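Local atomic coordinates of GDSL-like Lipase/Acylhydrolase family protein (PDB entry 4K7J), a protein that is a peptidoglycan O-acetylesterase, probably removing acetyl groups with the catalytic triad of SGNH hydrolases. Residues W324-Q327 against N328-G332; T306-Q309 against Q310-R314; I257-A260 against D261-K265; R228-R231 against M232-L235. One frame throughout, in Å; residues are numbered along the deposited sequence.

In the fold
Three of the four contacts cluster on one flank of the alpha/beta esterase domain. Contact 2, on helix 305-318, is the hub: its R314 NH2 forms a salt bridge with E263 OE1 of contact 3 at 2.9 Å, while Q309 NE2 lies 3.0 Å from Q327 OE1 of contact 1, a probable hydrogen bond. Centres of contacts 2 and 3 are about 10 Å apart, those of contacts 1 and 2 about 13 Å. Contact 4 touches none of the others; its nearest atoms are about 8 Å from those of contact 3, whose helix 259-276 it packs against. A bound HEPES molecule, probably from the crystallisation liquor, lies about 3 Å from the T306 side chain between nearest atoms.

Contact 1: residues W324-Q327 against N328-G332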
ATOM      1  N   TRP A 324       0.296  -9.930 -11.594  1.00 17.18           N
ATOM      2  CA  TRP A 324      -0.213  -9.040 -12.619  1.00 16.23           C
ATOM      3  C   TRP A 324       0.957  -8.383 -13.333  1.00 19.07           C
ATOM      4  O   TRP A 324       1.761  -7.694 -12.712  1.00 17.44           O
ATOM      5  CB  TRP A 324      -1.108  -7.981 -12.000  1.00 15.29           C
ATOM      6  CG  TRP A 324      -1.891  -7.179 -12.980  1.00 17.10           C
ATOM      7  CD1 TRP A 324      -3.001  -7.575 -13.666  1.00 23.05           C
ATOM      8  CD2 TRP A 324      -1.658  -5.813 -13.354  1.00 22.54           C
ATOM      9  NE1 TRP A 324      -3.460  -6.554 -14.457  1.00 20.95           N
ATOM     10  CE2 TRP A 324      -2.656  -5.458 -14.280  1.00 22.33           C
ATOM     11  CE3 TRP A 324      -0.704  -4.857 -12.988  1.00 16.27           C
ATOM     12  CZ2 TRP A 324      -2.726  -4.186 -14.854  1.00 19.44           C
ATOM     13  CZ3 TRP A 324      -0.771  -3.599 -13.561  1.00 19.86           C
ATOM     14  CH2 TRP A 324      -1.778  -3.275 -14.482  1.00 18.98           C
ATOM     15  N   SER A 325       1.056  -8.604 -14.639  1.00 20.82           N
ATOM     16  CA  SER A 325       2.179  -8.064 -15.399  1.00 16.60           C
ATOM     17  C   SER A 325       1.909  -6.656 -15.889  1.00 18.59           C
ATOM     18  O   SER A 325       1.250  -6.455 -16.919  1.00 19.37           O
ATOM     19  CB  SER A 325       2.523  -8.949 -16.601  1.00 19.05           C
ATOM     20  OG  SER A 325       3.513  -8.306 -17.391  1.00 22.19           O
ATOM     21  N   TRP A 326       2.429  -5.686 -15.150  1.00 19.89           N
ATOM     22  CA  TRP A 326       2.320  -4.284 -15.519  1.00 17.13           C
ATOM     23  C   TRP A 326       3.010  -4.069 -16.860  1.00 18.98           C
ATOM     24  O   TRP A 326       2.533  -3.300 -17.687  1.00 17.83           O
ATOM     25  CB  TRP A 326       2.957  -3.422 -14.425  1.00 14.56           C
ATOM     26  CG  TRP A 326       2.618  -1.972 -14.455  1.00 20.60           C
ATOM     27  CD1 TRP A 326       2.125  -1.250 -15.512  1.00 17.21           C
ATOM     28  CD2 TRP A 326       2.733  -1.052 -13.358  1.00 18.81           C
ATOM     29  NE1 TRP A 326       1.941   0.065 -15.137  1.00 17.94           N
ATOM     30  CE2 TRP A 326       2.308   0.211 -13.823  1.00 17.67           C
ATOM     31  CE3 TRP A 326       3.154  -1.178 -12.028  1.00 18.28           C
ATOM     32  CZ2 TRP A 326       2.297   1.345 -13.003  1.00 17.56           C
ATOM     33  CZ3 TRP A 326       3.154  -0.047 -11.217  1.00 15.39           C
ATOM     34  CH2 TRP A 326       2.721   1.194 -11.706  1.00 18.99           C
ATOM     35  N   GLN A 327       4.123  -4.753 -17.105  1.00 16.09           N
ATOM     36  CA  GLN A 327       4.737  -4.601 -18.428  1.00 19.53           C
ATOM     37  C   GLN A 327       3.790  -5.066 -19.534  1.00 19.49           C
ATOM     38  O   GLN A 327       3.661  -4.393 -20.553  1.00 18.90           O
ATOM     39  CB  GLN A 327       6.113  -5.274 -18.548  1.00 15.80           C
ATOM     40  CG  GLN A 327       6.685  -5.141 -19.971  1.00 19.74           C
ATOM     41  CD  GLN A 327       8.146  -5.513 -20.086  1.00 22.33           C
ATOM     42  OE1 GLN A 327       9.025  -4.815 -19.571  1.00 20.87           O
ATOM     43  NE2 GLN A 327       8.418  -6.608 -20.790  1.00 24.51           N
ATOM     44  N   ASN A 328       3.101  -6.189 -19.337  1.00 19.71           N
ATOM     45  CA  ASN A 328       2.177  -6.644 -20.375  1.00 23.73           C
ATOM     46  C   ASN A 328       0.963  -5.745 -20.487  1.00 24.32           C
ATOM     47  O   ASN A 328       0.500  -5.469 -21.591  1.00 22.61           O
ATOM     48  CB  ASN A 328       1.773  -8.111 -20.214  1.00 24.43           C
ATOM     49  CG  ASN A 328       2.862  -9.052 -20.658  1.00 24.72           C
ATOM     50  OD1 ASN A 328       3.792  -8.651 -21.364  1.00 27.84           O
ATOM     51  ND2 ASN A 328       2.772 -10.302 -20.231  1.00 24.11           N
ATOM     52  N   ALA A 329       0.473  -5.265 -19.345  1.00 22.09           N
ATOM     53  CA  ALA A 329      -0.575  -4.246 -19.343  1.00 23.35           C
ATOM     54  C   ALA A 329      -0.208  -3.046 -20.210  1.00 22.92           C
ATOM     55  O   ALA A 329      -1.085  -2.438 -20.817  1.00 20.15           O
ATOM     56  CB  ALA A 329      -0.877  -3.777 -17.922  1.00 24.04           C
ATOM     57  N   MET A 330       1.079  -2.700 -20.256  1.00 20.84           N
ATOM     58  CA  MET A 330       1.525  -1.539 -21.026  1.00 23.02           C
ATOM     59  C   MET A 330       1.626  -1.809 -22.528  1.00 26.26           C
ATOM     60  O   MET A 330       1.768  -0.878 -23.319  1.00 23.18           O
ATOM     61  CB  MET A 330       2.888  -1.051 -20.535  1.00 25.29           C
ATOM     62  CG  MET A 330       2.874  -0.304 -19.217  1.00 19.83           C
ATOM     63  SD  MET A 330       4.573  -0.060 -18.671  1.00 23.32           S
ATOM     64  CE  MET A 330       5.165   1.106 -19.896  1.00 26.90           C
ATOM     65  N   GLY A 331       1.582  -3.081 -22.912  1.00 29.72           N
ATOM     66  CA  GLY A 331       1.802  -3.458 -24.300  1.00 23.72           C
ATOM     67  C   GLY A 331       3.022  -4.333 -24.485  1.00 24.76           C
ATOM     68  O   GLY A 331       3.414  -4.624 -25.610  1.00 28.70           O
ATOM     69  N   GLY A 332       3.631  -4.755 -23.380  1.00 27.35           N
ATOM     70  CA  GLY A 332       4.784  -5.638 -23.436  1.00 23.45           C
ATOM     71  C   GLY A 332       6.088  -4.880 -23.575  1.00 24.67           C
ATOM     72  O   GLY A 332       6.141  -3.683 -23.299  1.00 20.72           O
TER
HETATM   73  O   HOH W   1       6.256  -8.379 -21.444  1.00 26.36           O
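A329 CB packs obliquely against the W324 indole on the tightly packed side of this turn, where strand 322-325 runs into helix 326-329. The short methyl meets CZ2 and CH2 of the W324 ring, both at 3.6 Å. Beside it, M330 brings CG to 3.9 Å from W326 CD1, and its sulfur lies oblique to the five-membered ring, a Met-aromatic contact. The W326 indole is itself packed among F69, H63 and F352.

S325 is the N-cap. With its hydroxyl anti to the backbone N (chi1 173°) and beside the carbonyl carbon, OG can reach N328 N and accepts from it at 2.9 Å, while S325 O takes A329 N at 2.8 Å in a nearly straight bond. At the other end, G332 N donates to Q327 O and G331 N to N328 O, each at 2.9 Å. G331 adopts the positive phi of a Schellman motif, a conformation that suits glycine.

The looser side is polar. One water joins Q327 NE2 to N328 OD1, and N328 is exposed; Q327 OE1 is held by R301. The short helix is thus closed chemically at both ends: a serine oxygen satisfies an early N-H, and the two glycine N-H groups pair with the carbonyls of Q327 and N328.

Contact 2: residues T306-Q309 against Q310-R314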
ATOM      1  N   THR A 306      14.883  -7.220 -16.849  1.00 16.25           N
ATOM      2  CA  THR A 306      14.273  -8.473 -17.291  1.00 17.06           C
ATOM      3  C   THR A 306      14.428  -9.558 -16.231  1.00 13.73           C
ATOM      4  O   THR A 306      13.467 -10.251 -15.903  1.00 20.40           O
ATOM      5  CB  THR A 306      14.851  -8.928 -18.666  1.00 17.66           C
ATOM      6  OG1 THR A 306      14.442  -7.999 -19.675  1.00 18.51           O
ATOM      7  CG2 THR A 306      14.369 -10.337 -19.053  1.00 17.90           C
ATOM      8  N   GLU A 307      15.618  -9.679 -15.659  1.00 19.40           N
ATOM      9  CA  GLU A 307      15.844 -10.700 -14.636  1.00 18.31           C
ATOM     10  C   GLU A 307      14.981 -10.476 -13.391  1.00 18.80           C
ATOM     11  O   GLU A 307      14.467 -11.434 -12.789  1.00 16.69           O
ATOM     12  CB  GLU A 307      17.313 -10.741 -14.242  1.00 22.87           C
ATOM     13  CG  GLU A 307      18.242 -11.167 -15.358  1.00 21.20           C
ATOM     14  CD  GLU A 307      19.637 -10.672 -15.105  1.00 23.10           C
ATOM     15  OE1 GLU A 307      20.340 -11.286 -14.273  1.00 27.84           O
ATOM     16  OE2 GLU A 307      20.006  -9.645 -15.712  1.00 20.23           O
ATOM     17  N   VAL A 308      14.817  -9.209 -13.010  1.00 18.93           N
ATOM     18  CA  VAL A 308      13.962  -8.863 -11.877  1.00 14.56           C
ATOM     19  C   VAL A 308      12.498  -9.220 -12.137  1.00 14.76           C
ATOM     20  O   VAL A 308      11.858  -9.848 -11.299  1.00 17.78           O
ATOM     21  CB  VAL A 308      14.097  -7.375 -11.491  1.00 17.92           C
ATOM     22  CG1 VAL A 308      12.987  -6.950 -10.502  1.00 17.70           C
ATOM     23  CG2 VAL A 308      15.467  -7.111 -10.910  1.00 12.64           C
ATOM     24  N   GLN A 309      11.968  -8.825 -13.295  1.00 13.53           N
ATOM     25  CA  GLN A 309      10.585  -9.148 -13.646  1.00 11.13           C
ATOM     26  C   GLN A 309      10.335 -10.663 -13.663  1.00 14.89           C
ATOM     27  O   GLN A 309       9.261 -11.139 -13.275  1.00 15.98           O
ATOM     28  CB  GLN A 309      10.216  -8.555 -15.012  1.00 14.11           C
ATOM     29  CG  GLN A 309      10.131  -7.031 -15.043  1.00 14.14           C
ATOM     30  CD  GLN A 309      10.081  -6.493 -16.455  1.00 17.89           C
ATOM     31  OE1 GLN A 309      10.746  -7.014 -17.355  1.00 18.94           O
ATOM     32  NE2 GLN A 309       9.263  -5.471 -16.669  1.00 15.61           N
ATOM     33  N   GLN A 310      11.332 -11.416 -14.108  1.00 13.79           N
ATOM     34  CA  GLN A 310      11.191 -12.873 -14.190  1.00 19.90           C
ATOM     35  C   GLN A 310      11.242 -13.497 -12.807  1.00 16.93           C
ATOM     36  O   GLN A 310      10.518 -14.449 -12.518  1.00 16.97           O
ATOM     37  CB  GLN A 310      12.268 -13.480 -15.093  1.00 21.76           C
ATOM     38  CG  GLN A 310      12.037 -13.184 -16.555  1.00 15.57           C
ATOM     39  CD  GLN A 310      13.036 -13.874 -17.461  1.00 25.78           C
ATOM     40  OE1 GLN A 310      13.926 -14.598 -17.004  1.00 22.97           O
ATOM     41  NE2 GLN A 310      12.893 -13.646 -18.759  1.00 14.63           N
ATOM     42  N   MET A 311      12.106 -12.959 -11.956  1.00 17.07           N
ATOM     43  CA  MET A 311      12.172 -13.410 -10.581  1.00 20.63           C
ATOM     44  C   MET A 311      10.815 -13.219  -9.921  1.00 18.39           C
ATOM     45  O   MET A 311      10.329 -14.114  -9.223  1.00 19.83           O
ATOM     46  CB  MET A 311      13.232 -12.640  -9.798  1.00 17.45           C
ATOM     47  CG  MET A 311      13.193 -12.968  -8.313  1.00 23.59           C
ATOM     48  SD  MET A 311      13.979 -11.688  -7.345  1.00 31.36           S
ATOM     49  CE  MET A 311      12.706 -10.429  -7.440  1.00 23.20           C
ATOM     50  N   GLN A 312      10.199 -12.060 -10.157  1.00 18.06           N
ATOM     51  CA  GLN A 312       8.908 -11.755  -9.536  1.00 17.42           C
ATOM     52  C   GLN A 312       7.849 -12.786  -9.878  1.00 20.28           C
ATOM     53  O   GLN A 312       7.078 -13.210  -9.010  1.00 15.11           O
ATOM     54  CB  GLN A 312       8.413 -10.367  -9.939  1.00 11.38           C
ATOM     55  CG  GLN A 312       9.273  -9.229  -9.425  1.00 15.01           C
ATOM     56  CD  GLN A 312       8.744  -7.870  -9.843  1.00 18.05           C
ATOM     57  OE1 GLN A 312       8.810  -7.507 -11.006  1.00 15.86           O
ATOM     58  NE2 GLN A 312       8.201  -7.120  -8.890  1.00 18.88           N
ATOM     59  N   ARG A 313       7.796 -13.179 -11.147  1.00 13.09           N
ATOM     60  CA  ARG A 313       6.839 -14.192 -11.561  1.00 16.84           C
ATOM     61  C   ARG A 313       7.129 -15.570 -10.952  1.00 16.61           C
ATOM     62  O   ARG A 313       6.214 -16.247 -10.509  1.00 17.71           O
ATOM     63  CB  ARG A 313       6.727 -14.272 -13.090  1.00 20.69           C
ATOM     64  CG  ARG A 313       5.599 -15.171 -13.528  1.00 18.37           C
ATOM     65  CD  ARG A 313       5.712 -15.537 -14.990  1.00 24.96           C
ATOM     66  NE  ARG A 313       5.288 -14.447 -15.857  1.00 26.36           N
ATOM     67  CZ  ARG A 313       4.021 -14.191 -16.165  1.00 26.56           C
ATOM     68  NH1 ARG A 313       3.048 -14.943 -15.671  1.00 25.09           N
ATOM     69  NH2 ARG A 313       3.726 -13.176 -16.964  1.00 27.66           N
ATOM     70  N   ARG A 314       8.394 -15.972 -10.898  1.00 18.44           N
ATOM     71  CA  ARG A 314       8.751 -17.226 -10.219  1.00 16.09           C
ATOM     72  C   ARG A 314       8.325 -17.221  -8.748  1.00 16.99           C
ATOM     73  O   ARG A 314       7.820 -18.217  -8.232  1.00 15.64           O
ATOM     74  CB  ARG A 314      10.258 -17.479 -10.284  1.00 17.83           C
ATOM     75  CG  ARG A 314      10.788 -17.897 -11.635  1.00 19.33           C
ATOM     76  CD  ARG A 314      12.199 -18.498 -11.506  1.00 21.65           C
ATOM     77  NE  ARG A 314      13.203 -17.557 -11.000  1.00 19.98           N
ATOM     78  CZ  ARG A 314      13.785 -16.629 -11.748  1.00 19.88           C
ATOM     79  NH1 ARG A 314      13.458 -16.512 -13.025  1.00 22.02           N
ATOM     80  NH2 ARG A 314      14.690 -15.820 -11.228  1.00 18.83           N
TER
HETATM   81  O   HOH W   2      15.549 -13.905 -12.977  1.00 18.16           O
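The guanidinium of R314 has one face over the helix backbone, with Q310 O 3.6 Å and M311 CA 3.5 Å above its plane, both offset toward the rim. At its edge, in plane, is a water that accepts from R314 NH2 at 2.7 Å and donates to E307 O, so the arginine reaches back two turns to E307 through a single water. NH2 has a second, charged partner on helix 259-276, which a long, flat cation can serve at once.

T306 and Q310, one turn apart, lie side by side and point the same way. With T306 CG2 anti to the backbone N, the methyl lies 3.6 Å from Q310 NE2, while OG1 is left for R301.

On the buried side, Q312 CG rests 3.3 Å from V308 O. Its CG stands beside the backbone N (chi1 -66°) and the rest of the chain is extended, carrying the amide to the backbone of A287 and Y247. An amide suits this place because it offers both an acceptor and a donor.

Helix 305-318 is the crossover helix of the beta-alpha-beta unit formed with strands 281-286 and 322-325. Regular helical bonds run from Q310 N to T306 O (3.0 Å) up to R313 N to Q309 O (3.3 Å). E307 O meets both its helical N-H, from M311, and the water bridge to R314, which ties successive turns together.

Contact 3: residues I257-A260 against D261-K265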
ATOM      1  N   ILE A 257      22.616  -6.366  -8.378  1.00 21.34           N
ATOM      2  CA  ILE A 257      21.670  -7.162  -7.608  1.00 22.75           C
ATOM      3  C   ILE A 257      21.942  -8.671  -7.763  1.00 23.96           C
ATOM      4  O   ILE A 257      22.326  -9.147  -8.831  1.00 23.47           O
ATOM      5  CB  ILE A 257      20.207  -6.817  -7.994  1.00 18.35           C
ATOM      6  CG1 ILE A 257      19.219  -7.396  -6.976  1.00 24.16           C
ATOM      7  CG2 ILE A 257      19.908  -7.278  -9.407  1.00 19.58           C
ATOM      8  CD1 ILE A 257      17.800  -6.879  -7.136  1.00 20.59           C
ATOM      9  N   ASP A 258      21.763  -9.407  -6.677  1.00 22.84           N
ATOM     10  CA  ASP A 258      21.937 -10.853  -6.679  1.00 25.61           C
ATOM     11  C   ASP A 258      20.553 -11.475  -6.761  1.00 22.18           C
ATOM     12  O   ASP A 258      19.841 -11.537  -5.751  1.00 22.68           O
ATOM     13  CB  ASP A 258      22.631 -11.279  -5.379  1.00 28.92           C
ATOM     14  CG  ASP A 258      22.981 -12.764  -5.344  1.00 33.34           C
ATOM     15  OD1 ASP A 258      22.180 -13.602  -5.809  1.00 31.34           O
ATOM     16  OD2 ASP A 258      24.065 -13.095  -4.822  1.00 45.48           O
ATOM     17  N   ILE A 259      20.172 -11.919  -7.956  1.00 22.87           N
ATOM     18  CA  ILE A 259      18.814 -12.409  -8.191  1.00 22.93           C
ATOM     19  C   ILE A 259      18.507 -13.621  -7.316  1.00 24.35           C
ATOM     20  O   ILE A 259      17.438 -13.715  -6.725  1.00 21.56           O
ATOM     21  CB  ILE A 259      18.563 -12.742  -9.685  1.00 25.41           C
ATOM     22  CG1 ILE A 259      18.638 -11.476 -10.546  1.00 24.70           C
ATOM     23  CG2 ILE A 259      17.212 -13.411  -9.876  1.00 25.83           C
ATOM     24  CD1 ILE A 259      17.559 -10.434 -10.220  1.00 25.62           C
ATOM     25  N   ALA A 260      19.456 -14.544  -7.212  1.00 23.44           N
ATOM     26  CA  ALA A 260      19.245 -15.739  -6.405  1.00 29.00           C
ATOM     27  C   ALA A 260      19.003 -15.380  -4.938  1.00 24.22           C
ATOM     28  O   ALA A 260      18.096 -15.913  -4.302  1.00 20.96           O
ATOM     29  CB  ALA A 260      20.434 -16.701  -6.537  1.00 32.96           C
ATOM     30  N   ASP A 261      19.804 -14.467  -4.401  1.00 22.43           N
ATOM     31  CA  ASP A 261      19.591 -14.051  -3.019  1.00 31.02           C
ATOM     32  C   ASP A 261      18.270 -13.296  -2.873  1.00 26.50           C
ATOM     33  O   ASP A 261      17.493 -13.558  -1.951  1.00 26.24           O
ATOM     34  CB  ASP A 261      20.731 -13.179  -2.496  1.00 29.26           C
ATOM     35  CG  ASP A 261      20.617 -12.931  -0.997  1.00 37.78           C
ATOM     36  OD1 ASP A 261      20.532 -13.928  -0.252  1.00 39.21           O
ATOM     37  OD2 ASP A 261      20.573 -11.759  -0.566  1.00 37.60           O
ATOM     38  N   THR A 262      18.021 -12.372  -3.798  1.00 19.18           N
ATOM     39  CA  THR A 262      16.809 -11.559  -3.768  1.00 21.93           C
ATOM     40  C   THR A 262      15.574 -12.452  -3.825  1.00 20.21           C
ATOM     41  O   THR A 262      14.639 -12.283  -3.035  1.00 20.89           O
ATOM     42  CB  THR A 262      16.774 -10.550  -4.927  1.00 21.56           C
ATOM     43  OG1 THR A 262      17.964  -9.751  -4.898  1.00 18.96           O
ATOM     44  CG2 THR A 262      15.539  -9.645  -4.812  1.00 18.14           C
ATOM     45  N   GLU A 263      15.594 -13.417  -4.740  1.00 21.13           N
ATOM     46  CA  GLU A 263      14.498 -14.385  -4.880  1.00 20.61           C
ATOM     47  C   GLU A 263      14.179 -15.109  -3.570  1.00 17.37           C
ATOM     48  O   GLU A 263      13.012 -15.285  -3.217  1.00 21.30           O
ATOM     49  CB  GLU A 263      14.828 -15.402  -5.982  1.00 16.37           C
ATOM     50  CG  GLU A 263      13.739 -16.439  -6.261  1.00 21.39           C
ATOM     51  CD  GLU A 263      13.894 -17.097  -7.640  1.00 27.67           C
ATOM     52  OE1 GLU A 263      14.744 -16.641  -8.435  1.00 34.58           O
ATOM     53  OE2 GLU A 263      13.165 -18.066  -7.930  1.00 31.11           O
ATOM     54  N   GLN A 264      15.214 -15.538  -2.851  1.00 18.03           N
ATOM     55  CA  GLN A 264      15.000 -16.229  -1.581  1.00 24.65           C
ATOM     56  C   GLN A 264      14.372 -15.296  -0.546  1.00 25.44           C
ATOM     57  O   GLN A 264      13.510 -15.709   0.234  1.00 16.94           O
ATOM     58  CB  GLN A 264      16.307 -16.808  -1.028  1.00 27.08           C
ATOM     59  CG  GLN A 264      16.084 -17.840   0.075  1.00 42.85           C
ATOM     60  CD  GLN A 264      17.381 -18.410   0.630  1.00 65.56           C
ATOM     61  OE1 GLN A 264      18.395 -17.712   0.718  1.00 66.94           O
ATOM     62  NE2 GLN A 264      17.353 -19.688   1.007  1.00 62.72           N
ATOM     63  N   LYS A 265      14.800 -14.036  -0.544  1.00 20.66           N
ATOM     64  CA  LYS A 265      14.230 -13.058   0.382  1.00 20.96           C
ATOM     65  C   LYS A 265      12.778 -12.788   0.054  1.00 18.83           C
ATOM     66  O   LYS A 265      11.937 -12.697   0.948  1.00 19.34           O
ATOM     67  CB  LYS A 265      15.047 -11.768   0.392  1.00 19.25           C
ATOM     68  CG  LYS A 265      16.346 -11.935   1.152  1.00 29.77           C
ATOM     69  CD  LYS A 265      17.176 -10.675   1.186  1.00 31.95           C
ATOM     70  CE  LYS A 265      18.463 -10.908   1.978  1.00 39.13           C
ATOM     71  NZ  LYS A 265      19.222  -9.636   2.177  1.00 44.96           N
TER
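D258 O is gripped by two donors from T262: the hydroxyl OG1 at 2.7 Å and the backbone N at 2.8 Å. The amide comes nearly along the C=O axis, whereas OG1 approaches from above the carbonyl plane, 52° out of it, so the two share the oxygen without competing for one position. T262 puts OG1 there by setting it beside its own backbone N (chi1 -55°), and threonine suits the place because its hydroxyl can turn back on the preceding turn while CG2 is left for apolar packing.

D258 also caps the helix. Its carboxylate, anti to the backbone N, brings OD1 to 2.9 Å from D261 N in a nearly straight bond of 168°; the N-H meets OD1 from above the carboxylate plane. An aspartate fits such an N-cap, since its negative charge probably interacts favourably with the positive end of the helix dipole. The D258 and D261 side chains cross at about a right angle, and D261 has a long salt bridge to K265.

I257 crosses the threonine at about a right angle in a van der Waals contact, its aliphatic CG1 lying 3.4 Å from T262 OG1, the hydroxyl that bonds to D258 O.

These residues open helix 259-276, which lies against helix 305-318: I259 touches E307 and R314, while T262 and E263 pack on M311. I257 O, just ahead of the helix, accepts from R304, in the loop just before helix 305-318.

Contact 4: residues R228-R231 against M232-L235; sequences RADR and MNDL
Charge pairing between the turn and the helix that follows joins R228 to D234, whose side chains come from opposite directions. R228 NE donates to D234 OD2 at 2.8 Å, using the syn lone pair of that oxygen. NH2 meets OD1 at the edge of the guanidinium, but the modelled separation of 2.4 Å is very short and its exact length is doubtful. The two flat groups are 35° apart, so the pairing is twisted. Arginine suits the place because NE and NH2 can address both carboxylate oxygens together; R228 chi1 of 73° sets CG between the backbone N and the carbonyl carbon, and from there an extended chain carries the group to D234. OD2 also accepts from L122 N.

Hydrogen bonds to carbonyls form the second group. R228 to R231 is a type I beta turn, closed by R231 N to R228 O at 3.0 Å. R231 NH1 reaches the same oxygen from the opposite face of the carbonyl plane at 3.2 Å, its extended side chain running back alongside the turn. N233 N and D234 N make weak bonds to D230 O, and the helical bond from L235 N to R231 O, 2.9 Å, follows.

Water supplies the third kind: one molecule accepts from M232 N at 2.8 Å and donates to A229 O.

The turn sits between the 119-122 loop, where R228 pairs by backbone with F120 and D234 touches P121, and helix 259-276, on which M232 and L235 pack. D230 stands at the N-cap without a capping bond from its side chain. The first helical N-H groups are therefore met by the water and, weakly, by D230 O, while buried D234 has its charge balanced by R228, which probably keeps it ionised.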
ATOM      1  N   ARG A 228      10.860  -2.279  12.015  1.00 17.98           N
ATOM      2  CA  ARG A 228      11.085  -2.966  13.294  1.00 19.41           C
ATOM      3  C   ARG A 228      10.947  -4.489  13.187  1.00 18.73           C
ATOM      4  O   ARG A 228      10.259  -4.997  12.314  1.00 17.93           O
ATOM      5  CB  ARG A 228      10.180  -2.398  14.408  1.00 18.65           C
ATOM      6  CG  ARG A 228       8.721  -2.785  14.306  1.00 15.78           C
ATOM      7  CD  ARG A 228       7.838  -1.835  15.120  1.00 18.63           C
ATOM      8  NE  ARG A 228       6.477  -2.355  15.284  1.00 18.39           N
ATOM      9  CZ  ARG A 228       6.094  -3.097  16.317  1.00 20.43           C
ATOM     10  NH1 ARG A 228       6.965  -3.399  17.268  1.00 18.24           N
ATOM     11  NH2 ARG A 228       4.847  -3.542  16.398  1.00 19.70           N
ATOM     12  N   ALA A 229      11.614  -5.213  14.080  1.00 19.12           N
ATOM     13  CA  ALA A 229      11.636  -6.679  14.004  1.00 16.80           C
ATOM     14  C   ALA A 229      10.228  -7.288  14.053  1.00 20.18           C
ATOM     15  O   ALA A 229       9.965  -8.297  13.407  1.00 20.18           O
ATOM     16  CB  ALA A 229      12.514  -7.259  15.120  1.00 20.55           C
ATOM     17  N   ASP A 230       9.325  -6.653  14.797  1.00 16.88           N
ATOM     18  CA  ASP A 230       7.952  -7.146  14.941  1.00 15.35           C
ATOM     19  C   ASP A 230       6.998  -6.615  13.877  1.00 19.15           C
ATOM     20  O   ASP A 230       5.785  -6.561  14.109  1.00 21.84           O
ATOM     21  CB  ASP A 230       7.370  -6.785  16.319  1.00 17.06           C
ATOM     22  CG  ASP A 230       7.984  -7.582  17.444  1.00 24.53           C
ATOM     23  OD1 ASP A 230       8.598  -8.626  17.150  1.00 29.64           O
ATOM     24  OD2 ASP A 230       7.857  -7.159  18.622  1.00 30.93           O
ATOM     25  N   ARG A 231       7.525  -6.231  12.718  1.00 17.23           N
ATOM     26  CA  ARG A 231       6.693  -5.655  11.648  1.00 14.72           C
ATOM     27  C   ARG A 231       5.577  -6.592  11.136  1.00 18.04           C
ATOM     28  O   ARG A 231       4.517  -6.134  10.701  1.00 17.71           O
ATOM     29  CB  ARG A 231       7.584  -5.218  10.482  1.00 14.49           C
ATOM     30  CG  ARG A 231       8.357  -6.372   9.826  1.00 12.26           C
ATOM     31  CD  ARG A 231       9.347  -5.814   8.833  1.00 17.54           C
ATOM     32  NE  ARG A 231      10.309  -6.792   8.339  1.00 24.71           N
ATOM     33  CZ  ARG A 231      11.509  -7.000   8.872  1.00 24.27           C
ATOM     34  NH1 ARG A 231      11.905  -6.311   9.936  1.00 20.32           N
ATOM     35  NH2 ARG A 231      12.318  -7.901   8.337  1.00 21.90           N
ATOM     36  N   MET A 232       5.807  -7.899  11.179  1.00 19.52           N
ATOM     37  CA  MET A 232       4.759  -8.855  10.782  1.00 19.53           C
ATOM     38  C   MET A 232       3.569  -8.870  11.749  1.00 22.52           C
ATOM     39  O   MET A 232       2.437  -9.141  11.348  1.00 19.43           O
ATOM     40  CB  MET A 232       5.340 -10.263  10.612  1.00 19.58           C
ATOM     41  CG  MET A 232       6.339 -10.372   9.440  1.00 18.10           C
ATOM     42  SD  MET A 232       5.613  -9.871   7.859  1.00 26.46           S
ATOM     43  CE  MET A 232       7.048  -9.980   6.787  1.00 22.83           C
ATOM     44  N   ASN A 233       3.814  -8.578  13.023  1.00 22.36           N
ATOM     45  CA  ASN A 233       2.700  -8.394  13.955  1.00 22.27           C
ATOM     46  C   ASN A 233       1.899  -7.134  13.630  1.00 25.36           C
ATOM     47  O   ASN A 233       0.674  -7.110  13.812  1.00 20.65           O
ATOM     48  CB  ASN A 233       3.171  -8.386  15.413  1.00 26.69           C
ATOM     49  CG  ASN A 233       3.899  -9.665  15.800  1.00 27.82           C
ATOM     50  OD1 ASN A 233       3.703 -10.719  15.191  1.00 33.93           O
ATOM     51  ND2 ASN A 233       4.758  -9.571  16.804  1.00 31.39           N
ATOM     52  N   ASP A 234       2.574  -6.094  13.137  1.00 19.85           N
ATOM     53  CA  ASP A 234       1.855  -4.928  12.611  1.00 19.60           C
ATOM     54  C   ASP A 234       1.008  -5.332  11.384  1.00 15.97           C
ATOM     55  O   ASP A 234      -0.134  -4.903  11.234  1.00 19.91           O
ATOM     56  CB  ASP A 234       2.817  -3.787  12.218  1.00 16.68           C
ATOM     57  CG  ASP A 234       3.647  -3.258  13.391  1.00 24.65           C
ATOM     58  OD1 ASP A 234       3.229  -3.391  14.568  1.00 18.06           O
ATOM     59  OD2 ASP A 234       4.735  -2.687  13.124  1.00 23.10           O
ATOM     60  N   LEU A 235       1.575  -6.145  10.499  1.00 16.04           N
ATOM     61  CA  LEU A 235       0.834  -6.606   9.320  1.00 16.54           C
ATOM     62  C   LEU A 235      -0.408  -7.416   9.718  1.00 21.51           C
ATOM     63  O   LEU A 235      -1.502  -7.221   9.170  1.00 16.01           O
ATOM     64  CB  LEU A 235       1.737  -7.443   8.409  1.00 15.64           C
ATOM     65  CG  LEU A 235       1.044  -8.011   7.167  1.00 18.83           C
ATOM     66  CD1 LEU A 235       0.519  -6.913   6.273  1.00 18.09           C
ATOM     67  CD2 LEU A 235       1.966  -8.933   6.408  1.00 19.25           C
TER
HETATM   68  O   HOH W   3       7.864  -9.367  12.463  1.00 24.19           O